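Side-chain contacts in transcriptional regulator, Crp/Fnr family (Eubacterium rectale ATCC 33656, PDB 3DV8), which probably acts as a Crp/Fnr-family transcription factor, coupling a cyclic nucleotide-binding-type sensor domain to a helix-turn-helix domain that recognises DNA: residues 29-32 and 33-37; 104-107 and 108-112; 168-172 and 173-177; 179-183 and 184-188. All coordinates share one frame; numbering follows the deposited sequence.

Interaction 1. Residues 29-32 and 33-37; sequences QHVK and KGTII
V31 packs on T35 and I37 where a type II beta turn, running from K32 to T35, carries the chain from strand 27-31 to strand 36-39. The CG1 methyl of V31 does most of the touching. Standing anti to the backbone N (chi1 -174°), it reaches two partners: T35 CB lies 3.6 Å from V31 CG1, the two side chains meeting at a slant. Roughly at right angles to that direction it abuts CG2 of I37, 3.5 Å from V31 CG1, with the valine and isoleucine side chains about perpendicular.

The hydroxyl of T35 is directed at the carbonyl of K32. With chi1 at -53°, OG1 lies beside its own backbone N, and both groups donate to K32 O from the same face of its plane. The T35 OG1 to K32 O bond is 2.8 Å and comes from above the carbonyl plane; that from T35 N to K32 O is longer, 3.3 Å. A water accepts from K32 N and donates to T35 OG1, closing a small polar ring. G34 takes the positive phi that such a turn needs at its third position. Strand 101-107 flanks the turn, where L103 packs on V31 and I37.

With a valine in place of T35, K32 O would probably keep just the longer backbone bond and the water would lose an acceptor. The chemistry is thus divided: V31, which is buried, packs with I37 and L103, while one threonine hydroxyl, both donor and acceptor, serves K32 O directly and K32 N through water.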
loop_
_atom_site.group_PDB
_atom_site.type_symbol
_atom_site.label_atom_id
_atom_site.label_comp_id
_atom_site.label_asym_id
_atom_site.label_seq_id
_atom_site.Cartn_x
_atom_site.Cartn_y
_atom_site.Cartn_z
ATOM N N GLN A 29 -15.418 -24.287 -4.644
ATOM C CA GLN A 29 -14.085 -24.890 -4.560
ATOM C C GLN A 29 -13.633 -25.068 -3.120
ATOM O O GLN A 29 -13.663 -24.104 -2.358
ATOM C CB GLN A 29 -13.102 -23.965 -5.284
ATOM C CG GLN A 29 -11.673 -24.482 -5.444
ATOM C CD GLN A 29 -10.718 -23.466 -6.080
ATOM O OE1 GLN A 29 -9.840 -23.838 -6.854
ATOM N NE2 GLN A 29 -10.874 -22.189 -5.743
ATOM N N HIS A 30 -13.260 -26.301 -2.759
ATOM C CA HIS A 30 -12.656 -26.610 -1.461
ATOM C C HIS A 30 -11.151 -26.620 -1.741
ATOM O O HIS A 30 -10.688 -27.375 -2.601
ATOM C CB HIS A 30 -13.127 -27.961 -0.890
ATOM C CG HIS A 30 -12.482 -28.322 0.421
ATOM N ND1 HIS A 30 -12.804 -27.701 1.612
ATOM C CD2 HIS A 30 -11.528 -29.237 0.725
ATOM C CE1 HIS A 30 -12.075 -28.210 2.588
ATOM N NE2 HIS A 30 -11.297 -29.151 2.077
ATOM N N VAL A 31 -10.406 -25.781 -1.022
ATOM C CA VAL A 31 -8.956 -25.619 -1.188
ATOM C C VAL A 31 -8.250 -26.114 0.073
ATOM O O VAL A 31 -8.539 -25.617 1.152
ATOM C CB VAL A 31 -8.607 -24.114 -1.415
ATOM C CG1 VAL A 31 -7.141 -23.936 -1.736
ATOM C CG2 VAL A 31 -9.448 -23.536 -2.541
ATOM N N LYS A 32 -7.350 -27.094 -0.053
ATOM C CA LYS A 32 -6.591 -27.608 1.105
ATOM C C LYS A 32 -5.485 -26.621 1.489
ATOM O O LYS A 32 -5.018 -25.847 0.640
ATOM C CB LYS A 32 -6.009 -29.009 0.847
ATOM C CG LYS A 32 -7.075 -30.083 0.672
ATOM C CD LYS A 32 -6.507 -31.489 0.699
ATOM C CE LYS A 32 -7.612 -32.534 0.487
ATOM N NZ LYS A 32 -7.170 -33.934 0.776
ATOM N N LYS A 33 -5.077 -26.661 2.762
ATOM C CA LYS A 33 -4.053 -25.747 3.271
ATOM C C LYS A 33 -2.711 -25.971 2.595
ATOM O O LYS A 33 -2.327 -27.108 2.382
ATOM C CB LYS A 33 -3.908 -25.795 4.801
ATOM C CG LYS A 33 -3.225 -27.000 5.424
ATOM C CD LYS A 33 -3.160 -26.855 6.950
ATOM C CE LYS A 33 -2.072 -25.909 7.420
ATOM N NZ LYS A 33 -2.325 -25.500 8.835
ATOM N N GLY A 34 -2.021 -24.881 2.275
ATOM C CA GLY A 34 -0.760 -24.920 1.547
ATOM C C GLY A 34 -0.918 -24.744 0.042
ATOM O O GLY A 34 0.101 -24.641 -0.658
ATOM N N THR A 35 -2.160 -24.717 -0.470
ATOM C CA THR A 35 -2.402 -24.523 -1.902
ATOM C C THR A 35 -2.302 -23.033 -2.236
ATOM O O THR A 35 -2.917 -22.194 -1.564
ATOM C CB THR A 35 -3.808 -24.992 -2.356
ATOM O OG1 THR A 35 -4.047 -26.342 -1.946
ATOM C CG2 THR A 35 -3.963 -24.887 -3.876
ATOM N N ILE A 36 -1.530 -22.727 -3.279
ATOM C CA ILE A 36 -1.422 -21.380 -3.839
ATOM C C ILE A 36 -2.622 -21.303 -4.814
ATOM O O ILE A 36 -2.738 -22.134 -5.709
ATOM C CB ILE A 36 -0.049 -21.162 -4.544
ATOM C CG1 ILE A 36 1.088 -21.354 -3.522
ATOM C CG2 ILE A 36 0.016 -19.782 -5.203
ATOM C CD1 ILE A 36 2.500 -21.090 -4.043
ATOM N N ILE A 37 -3.535 -20.362 -4.575
ATOM C CA ILE A 37 -4.741 -20.157 -5.406
ATOM C C ILE A 37 -4.549 -19.043 -6.444
ATOM O O ILE A 37 -5.245 -19.016 -7.459
ATOM C CB ILE A 37 -6.029 -19.965 -4.534
ATOM C CG1 ILE A 37 -6.047 -18.634 -3.785
ATOM C CG2 ILE A 37 -6.180 -21.148 -3.551
ATOM C CD1 ILE A 37 -7.048 -18.594 -2.645
HETATM O O HOH W 1 -6.462 -27.602 -2.624
#

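Interaction 2. Residues 104-107 and 108-112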
loop_
_atom_site.group_PDB
_atom_site.type_symbol
_atom_site.label_atom_id
_atom_site.label_comp_id
_atom_site.label_asym_id
_atom_site.label_seq_id
_atom_site.Cartn_x
_atom_site.Cartn_y
_atom_site.Cartn_z
ATOM N N TRP A 104 -16.057 -19.466 -3.017
ATOM C CA TRP A 104 -16.864 -19.265 -4.210
ATOM C C TRP A 104 -15.989 -18.353 -5.062
ATOM O O TRP A 104 -15.329 -17.452 -4.518
ATOM C CB TRP A 104 -18.173 -18.539 -3.939
ATOM C CG TRP A 104 -19.205 -19.341 -3.291
ATOM C CD1 TRP A 104 -19.875 -20.385 -3.833
ATOM C CD2 TRP A 104 -19.756 -19.131 -1.991
ATOM N NE1 TRP A 104 -20.798 -20.868 -2.940
ATOM C CE2 TRP A 104 -20.748 -20.114 -1.798
ATOM C CE3 TRP A 104 -19.499 -18.211 -0.960
ATOM C CZ2 TRP A 104 -21.493 -20.210 -0.609
ATOM C CZ3 TRP A 104 -20.240 -18.306 0.230
ATOM C CH2 TRP A 104 -21.226 -19.301 0.390
ATOM N N ILE A 105 -15.972 -18.595 -6.373
ATOM C CA ILE A 105 -15.237 -17.760 -7.319
ATOM C C ILE A 105 -16.232 -17.128 -8.307
ATOM O O ILE A 105 -17.047 -17.833 -8.898
ATOM C CB ILE A 105 -14.167 -18.543 -8.108
ATOM C CG1 ILE A 105 -13.313 -19.423 -7.177
ATOM C CG2 ILE A 105 -13.290 -17.557 -8.907
ATOM C CD1 ILE A 105 -12.178 -20.151 -7.891
ATOM N N ILE A 106 -16.196 -15.802 -8.425
ATOM C CA ILE A 106 -16.967 -15.068 -9.424
ATOM C C ILE A 106 -15.922 -14.858 -10.524
ATOM O O ILE A 106 -14.945 -14.155 -10.272
ATOM C CB ILE A 106 -17.471 -13.692 -8.916
ATOM C CG1 ILE A 106 -18.359 -13.849 -7.678
ATOM C CG2 ILE A 106 -18.240 -12.959 -10.033
ATOM C CD1 ILE A 106 -18.771 -12.523 -7.071
ATOM N N PRO A 107 -16.077 -15.493 -11.715
ATOM C CA PRO A 107 -15.112 -15.297 -12.823
ATOM C C PRO A 107 -14.816 -13.819 -13.137
ATOM O O PRO A 107 -15.736 -12.997 -13.093
ATOM C CB PRO A 107 -15.801 -15.987 -14.010
ATOM C CG PRO A 107 -16.590 -17.066 -13.385
ATOM C CD PRO A 107 -17.124 -16.457 -12.107
ATOM N N ALA A 108 -13.544 -13.514 -13.418
ATOM C CA ALA A 108 -13.065 -12.143 -13.658
ATOM C C ALA A 108 -13.773 -11.432 -14.805
ATOM O O ALA A 108 -14.204 -10.293 -14.638
ATOM C CB ALA A 108 -11.564 -12.132 -13.877
ATOM N N GLU A 109 -13.905 -12.107 -15.950
ATOM C CA GLU A 109 -14.600 -11.538 -17.136
ATOM C C GLU A 109 -16.043 -11.105 -16.824
ATOM O O GLU A 109 -16.484 -10.048 -17.275
ATOM C CB GLU A 109 -14.550 -12.467 -18.382
ATOM C CG GLU A 109 -15.285 -13.849 -18.341
ATOM C CD GLU A 109 -14.487 -14.993 -17.687
ATOM O OE1 GLU A 109 -13.747 -14.756 -16.693
ATOM O OE2 GLU A 109 -14.620 -16.145 -18.174
ATOM N N ILE A 110 -16.732 -11.923 -16.026
ATOM C CA ILE A 110 -18.106 -11.677 -15.578
ATOM C C ILE A 110 -18.183 -10.497 -14.624
ATOM O O ILE A 110 -19.036 -9.620 -14.796
ATOM C CB ILE A 110 -18.702 -12.940 -14.909
ATOM C CG1 ILE A 110 -18.994 -13.977 -15.993
ATOM C CG2 ILE A 110 -19.982 -12.628 -14.132
ATOM C CD1 ILE A 110 -19.241 -15.319 -15.462
ATOM N N TYR A 111 -17.303 -10.487 -13.624
ATOM C CA TYR A 111 -17.265 -9.404 -12.632
ATOM C C TYR A 111 -16.881 -8.063 -13.298
ATOM O O TYR A 111 -17.533 -7.046 -13.039
ATOM C CB TYR A 111 -16.346 -9.754 -11.450
ATOM C CG TYR A 111 -16.524 -8.811 -10.284
ATOM C CD1 TYR A 111 -17.514 -9.028 -9.316
ATOM C CD2 TYR A 111 -15.730 -7.691 -10.163
ATOM C CE1 TYR A 111 -17.690 -8.141 -8.235
ATOM C CE2 TYR A 111 -15.891 -6.786 -9.096
ATOM C CZ TYR A 111 -16.873 -7.017 -8.134
ATOM O OH TYR A 111 -17.029 -6.137 -7.088
ATOM N N LYS A 112 -15.861 -8.103 -14.170
ATOM C CA LYS A 112 -15.398 -6.951 -14.985
ATOM C C LYS A 112 -16.535 -6.345 -15.817
ATOM O O LYS A 112 -16.672 -5.123 -15.866
ATOM C CB LYS A 112 -14.260 -7.378 -15.930
ATOM C CG LYS A 112 -13.539 -6.241 -16.652
ATOM C CD LYS A 112 -12.599 -6.793 -17.699
ATOM C CE LYS A 112 -11.821 -5.682 -18.363
ATOM N NZ LYS A 112 -11.162 -6.174 -19.607
#
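I106 and Y111 form the apolar centre of a strand-to-helix junction in the cyclic nucleotide-binding-type domain, where strand 101-107 gives way directly to helix 108-117. The CG2 methyl of I106 points into the angle between strand and helix. It touches Y111 CB at 4.0 Å and lies at the edge of the tyrosine ring, near the ring plane, 4.1 Å from Y111 CD1. Y111 sends its CG anti to the backbone N (chi1 -167°), which brings CB and CD1 to the I106 methyl.

A second apolar pair lies next to the first. The ring of P107 and the side chain of I110 run side by side in the same direction, and the I110 CD1 methyl is 3.8 Å from P107 CG. The two short segments make an angle of 64°, so the chain bends sharply here without an intervening loop.

Farther out, L47 of strand 46-50 and V121 and Y124 of helix 119-145 cover the tyrosine, whose OH is hydrogen-bonded to T125. P107 occupies the N-cap position. Its carbonyl receives Y111 N in the carbonyl plane, at 3.0 Å between Y111 N and P107 O and a nearly straight 164°, which opens the helical bonding pattern.

At the exposed edge E109 folds back toward the proline. Its CG sits between the backbone N and carbonyl carbon and the chain bends again at chi2, bringing E109 OE1 to 3.6 Å from P107 CB.

Interaction 3. Residues 168-172 and 173-177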
loop_
_atom_site.group_PDB
_atom_site.type_symbol
_atom_site.label_atom_id
_atom_site.label_comp_id
_atom_site.label_asym_id
_atom_site.label_seq_id
_atom_site.Cartn_x
_atom_site.Cartn_y
_atom_site.Cartn_z
ATOM N N LEU A 168 1.144 -22.388 19.867
ATOM C CA LEU A 168 1.302 -22.298 18.408
ATOM C C LEU A 168 2.188 -23.437 17.905
ATOM O O LEU A 168 3.277 -23.655 18.461
ATOM C CB LEU A 168 1.908 -20.946 18.011
ATOM C CG LEU A 168 1.112 -19.690 18.398
ATOM C CD1 LEU A 168 1.793 -18.460 17.839
ATOM C CD2 LEU A 168 -0.362 -19.740 17.931
ATOM N N LYS A 169 1.723 -24.165 16.880
ATOM C CA LYS A 169 2.475 -25.272 16.263
ATOM C C LYS A 169 2.991 -24.800 14.891
ATOM O O LYS A 169 2.584 -25.304 13.859
ATOM C CB LYS A 169 1.589 -26.528 16.149
ATOM C CG LYS A 169 1.121 -27.128 17.499
ATOM C CD LYS A 169 -0.216 -27.873 17.354
ATOM C CE LYS A 169 -0.757 -28.395 18.677
ATOM N NZ LYS A 169 -0.031 -29.604 19.144
ATOM N N ILE A 170 3.861 -23.794 14.903
ATOM C CA ILE A 170 4.508 -23.233 13.696
ATOM C C ILE A 170 6.057 -23.176 13.800
ATOM O O ILE A 170 6.656 -23.210 14.887
ATOM C CB ILE A 170 3.949 -21.831 13.295
ATOM C CG1 ILE A 170 4.089 -20.810 14.432
ATOM C CG2 ILE A 170 2.473 -21.946 12.823
ATOM C CD1 ILE A 170 3.526 -19.450 14.067
ATOM N N THR A 171 6.681 -23.112 12.630
ATOM C CA THR A 171 8.124 -23.053 12.506
ATOM C C THR A 171 8.578 -21.609 12.586
ATOM O O THR A 171 7.793 -20.665 12.404
ATOM C CB THR A 171 8.600 -23.613 11.151
ATOM O OG1 THR A 171 8.081 -22.787 10.092
ATOM C CG2 THR A 171 8.165 -25.091 10.967
ATOM N N HIS A 172 9.875 -21.462 12.801
ATOM C CA HIS A 172 10.516 -20.155 12.859
ATOM C C HIS A 172 10.538 -19.528 11.451
ATOM O O HIS A 172 10.469 -18.301 11.334
ATOM C CB HIS A 172 11.907 -20.296 13.465
ATOM C CG HIS A 172 11.894 -20.743 14.897
ATOM N ND1 HIS A 172 12.981 -20.595 15.730
ATOM C CD2 HIS A 172 10.905 -21.269 15.663
ATOM C CE1 HIS A 172 12.680 -21.058 16.930
ATOM N NE2 HIS A 172 11.424 -21.470 16.915
ATOM N N GLU A 173 10.602 -20.379 10.412
ATOM C CA GLU A 173 10.530 -19.975 8.994
ATOM C C GLU A 173 9.195 -19.273 8.679
ATOM O O GLU A 173 9.194 -18.243 8.017
ATOM C CB GLU A 173 10.685 -21.174 8.011
ATOM C CG GLU A 173 12.070 -21.884 7.899
ATOM C CD GLU A 173 12.374 -22.911 9.003
ATOM O OE1 GLU A 173 11.722 -22.877 10.067
ATOM O OE2 GLU A 173 13.295 -23.741 8.824
ATOM N N THR A 174 8.078 -19.841 9.145
ATOM C CA THR A 174 6.722 -19.277 8.920
ATOM C C THR A 174 6.593 -17.874 9.525
ATOM O O THR A 174 6.014 -16.986 8.893
ATOM C CB THR A 174 5.576 -20.177 9.517
ATOM O OG1 THR A 174 5.803 -21.548 9.180
ATOM C CG2 THR A 174 4.205 -19.741 8.998
ATOM N N ILE A 175 7.135 -17.690 10.734
ATOM C CA ILE A 175 7.121 -16.386 11.426
ATOM C C ILE A 175 7.984 -15.409 10.599
ATOM O O ILE A 175 7.511 -14.321 10.271
ATOM C CB ILE A 175 7.597 -16.470 12.922
ATOM C CG1 ILE A 175 6.704 -17.426 13.738
ATOM C CG2 ILE A 175 7.609 -15.075 13.574
ATOM C CD1 ILE A 175 7.249 -17.787 15.096
ATOM N N ALA A 176 9.204 -15.824 10.237
ATOM C CA ALA A 176 10.105 -15.034 9.361
ATOM C C ALA A 176 9.432 -14.637 8.040
ATOM O O ALA A 176 9.567 -13.504 7.600
ATOM C CB ALA A 176 11.407 -15.792 9.074
ATOM N N ASN A 177 8.708 -15.579 7.434
ATOM C CA ASN A 177 7.953 -15.347 6.191
ATOM C C ASN A 177 6.749 -14.414 6.367
ATOM O O ASN A 177 6.368 -13.725 5.428
ATOM C CB ASN A 177 7.525 -16.676 5.547
ATOM C CG ASN A 177 8.716 -17.512 5.042
ATOM O OD1 ASN A 177 9.846 -17.028 4.959
ATOM N ND2 ASN A 177 8.456 -18.774 4.711
HETATM O O HOH W 2 4.648 -23.708 10.282
#
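Two backbone bonds span the segments: a weak one from I175 N to T171 O, and a firmer one of 3.0 Å from A176 N to H172 O, nearly straight at 169°. T171 is the N-cap of helix 172-179, and the chain passes from an extended approach into helical geometry at H172.

The side chains of T171 and T174 meet at about a right angle, hydroxyl to hydroxyl, with T171 OG1 2.7 Å from T174 OG1 in a hydrogen bond that either could donate. T171 places OG1 between its own N and carbonyl carbon (chi1 63°), which turns the hydroxyl over the first turn of the helix. A water accepts from T171 N and is also hydrogen-bonded to T174 OG1, so that the N-cap amide is linked to the helix through solvent. E173 bends at chi2 and brings OE1 to 3.4 Å from T171 CB.

Beside the cap the packing is apolar. I170 CD1 meets I175 CG1 at 3.8 Å, the two isoleucines again crossing almost perpendicularly.

This helix is the first of the helix-turn-helix pair. H172 turns away toward helix 183-195, where its ND1 is hydrogen-bonded to T187 OG1; A176 packs on I186 of the same helix. I170 leans on F155 of helix 148-163, and L168, in strand 167-168, packs on L156 and T160 of that helix.

Interaction 4. Residues 179-183 and 184-188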
loop_
_atom_site.group_PDB
_atom_site.type_symbol
_atom_site.label_atom_id
_atom_site.label_comp_id
_atom_site.label_asym_id
_atom_site.label_seq_id
_atom_site.Cartn_x
_atom_site.Cartn_y
_atom_site.Cartn_z
ATOM N N LEU A 179 6.726 -11.843 8.666
ATOM C CA LEU A 179 7.293 -10.537 8.998
ATOM C C LEU A 179 8.345 -9.949 8.043
ATOM O O LEU A 179 8.745 -8.803 8.236
ATOM C CB LEU A 179 7.909 -10.618 10.413
ATOM C CG LEU A 179 7.004 -11.095 11.558
ATOM C CD1 LEU A 179 7.803 -11.141 12.841
ATOM C CD2 LEU A 179 5.777 -10.208 11.730
ATOM N N GLY A 180 8.784 -10.677 7.018
ATOM C CA GLY A 180 9.859 -10.176 6.157
ATOM C C GLY A 180 11.227 -10.236 6.820
ATOM O O GLY A 180 12.075 -9.395 6.529
ATOM N N SER A 181 11.450 -11.233 7.687
ATOM C CA SER A 181 12.720 -11.428 8.398
ATOM C C SER A 181 13.370 -12.755 7.969
ATOM O O SER A 181 12.871 -13.422 7.051
ATOM C CB SER A 181 12.465 -11.401 9.907
ATOM O OG SER A 181 13.691 -11.368 10.619
ATOM N N HIS A 182 14.514 -13.087 8.577
ATOM C CA HIS A 182 15.224 -14.362 8.336
ATOM C C HIS A 182 15.004 -15.265 9.549
ATOM O O HIS A 182 14.912 -14.766 10.666
ATOM C CB HIS A 182 16.719 -14.122 8.082
ATOM C CG HIS A 182 17.487 -15.352 7.691
ATOM N ND1 HIS A 182 18.280 -16.053 8.579
ATOM C CD2 HIS A 182 17.599 -15.994 6.502
ATOM C CE1 HIS A 182 18.836 -17.078 7.956
ATOM N NE2 HIS A 182 18.441 -17.063 6.694
ATOM N N ARG A 183 14.921 -16.581 9.313
ATOM C CA ARG A 183 14.682 -17.603 10.363
ATOM C C ARG A 183 15.611 -17.467 11.585
ATOM O O ARG A 183 15.149 -17.517 12.735
ATOM C CB ARG A 183 14.859 -19.018 9.791
ATOM C CG ARG A 183 14.449 -20.163 10.756
ATOM C CD ARG A 183 15.284 -21.425 10.574
ATOM N NE ARG A 183 16.697 -21.177 10.907
ATOM C CZ ARG A 183 17.253 -21.234 12.129
ATOM N NH1 ARG A 183 16.553 -21.556 13.223
ATOM N NH2 ARG A 183 18.558 -20.969 12.264
ATOM N N GLU A 184 16.908 -17.332 11.310
ATOM C CA GLU A 184 17.948 -17.178 12.334
ATOM C C GLU A 184 17.669 -15.981 13.265
ATOM O O GLU A 184 17.854 -16.099 14.477
ATOM C CB GLU A 184 19.337 -17.079 11.671
ATOM C CG GLU A 184 20.530 -16.999 12.632
ATOM C CD GLU A 184 20.834 -18.302 13.384
ATOM O OE1 GLU A 184 21.399 -19.223 12.753
ATOM O OE2 GLU A 184 20.573 -18.384 14.615
ATOM N N VAL A 185 17.215 -14.859 12.698
ATOM C CA VAL A 185 16.859 -13.654 13.481
ATOM C C VAL A 185 15.607 -13.918 14.340
ATOM O O VAL A 185 15.539 -13.465 15.482
ATOM C CB VAL A 185 16.639 -12.389 12.585
ATOM C CG1 VAL A 185 16.339 -11.173 13.432
ATOM C CG2 VAL A 185 17.860 -12.102 11.738
ATOM N N ILE A 186 14.629 -14.639 13.781
ATOM C CA ILE A 186 13.402 -15.011 14.498
ATOM C C ILE A 186 13.760 -15.959 15.653
ATOM O O ILE A 186 13.320 -15.736 16.777
ATOM C CB ILE A 186 12.314 -15.664 13.565
ATOM C CG1 ILE A 186 11.840 -14.695 12.473
ATOM C CG2 ILE A 186 11.099 -16.138 14.374
ATOM C CD1 ILE A 186 11.171 -13.421 12.963
ATOM N N THR A 187 14.564 -16.992 15.379
ATOM C CA THR A 187 15.018 -17.940 16.425
ATOM C C THR A 187 15.728 -17.222 17.580
ATOM O O THR A 187 15.461 -17.524 18.741
ATOM C CB THR A 187 15.960 -19.012 15.863
ATOM O OG1 THR A 187 15.329 -19.637 14.750
ATOM C CG2 THR A 187 16.288 -20.068 16.920
ATOM N N ARG A 188 16.599 -16.266 17.237
ATOM C CA ARG A 188 17.347 -15.446 18.214
ATOM C C ARG A 188 16.359 -14.669 19.103
ATOM O O ARG A 188 16.520 -14.621 20.335
ATOM C CB ARG A 188 18.239 -14.403 17.509
ATOM C CG ARG A 188 19.628 -14.183 18.118
ATOM C CD ARG A 188 20.717 -14.887 17.282
ATOM N NE ARG A 188 20.837 -14.260 15.954
ATOM C CZ ARG A 188 21.601 -14.684 14.937
ATOM N NH1 ARG A 188 22.354 -15.788 15.038
ATOM N NH2 ARG A 188 21.589 -14.005 13.777
#
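R183 and E184 are paired at the start of helix 183-195. R183 NH2 forms a salt bridge with E184 OE1 at 3.4 Å, the guanidinium and carboxylate planes standing 79° apart, so the groups meet steeply and not as a flat two-pronged pair. E184 OE2 in turn faces R188 NH1, 3.2 Å away but well out of the guanidinium plane, a contact of charge alone. One carboxylate thereby stands between two arginines.

The backbone of R183 is held as well: its O accepts from T187 N, and also from T187 OG1 at 2.9 Å, the hydroxyl coming from above the carbonyl plane. R183 leaves the backbone with CG anti to N (chi1 -172°), then bends at chi2 and chi3 to fold over its own helix. With an alanine in its place, E184 would probably lose one of its two positive partners.

H182, the N-cap residue, starts the helical bonding: its O accepts from I186 N in the carbonyl plane, at 3.1 Å between H182 O and I186 N, and its ring presents an edge to E184 CB. S181 CB rests on I186 CD1 at 3.9 Å, and L179 CD1 touches the same methyl.

The turn, with positive phi at G180, joins helix 172-179 to what corresponds to the recognition helix in Crp relatives, where an Arg-Glu-x-x-x-Arg pattern reads DNA. I186 packs on I175 of the preceding helix, H172 bonds T187 OG1, and V185 leans on L148 of helix 148-163.

In the fold
Along the chain the four contacts follow in series, two in each domain. Interactions 1 and 2, with centres 18 Å apart, share a sheet of the cyclic nucleotide-binding-type domain: strands 27-31 and 101-107 are neighbours in it, and Q29 packs against I105. Interactions 3 and 4 lie in the helix-turn-helix domain with centres only 9 Å apart, joined by packing and probable hydrogen bonds, between helices 172-179 and 183-195 and from helix 172-179 to the turn. Interaction 2 is about 38 Å from interaction 4, centre to centre, on the opposite side of the chain's centre. Between the domains, interactions 1 and 3 come within about 7 Å, nearest atoms, without touching.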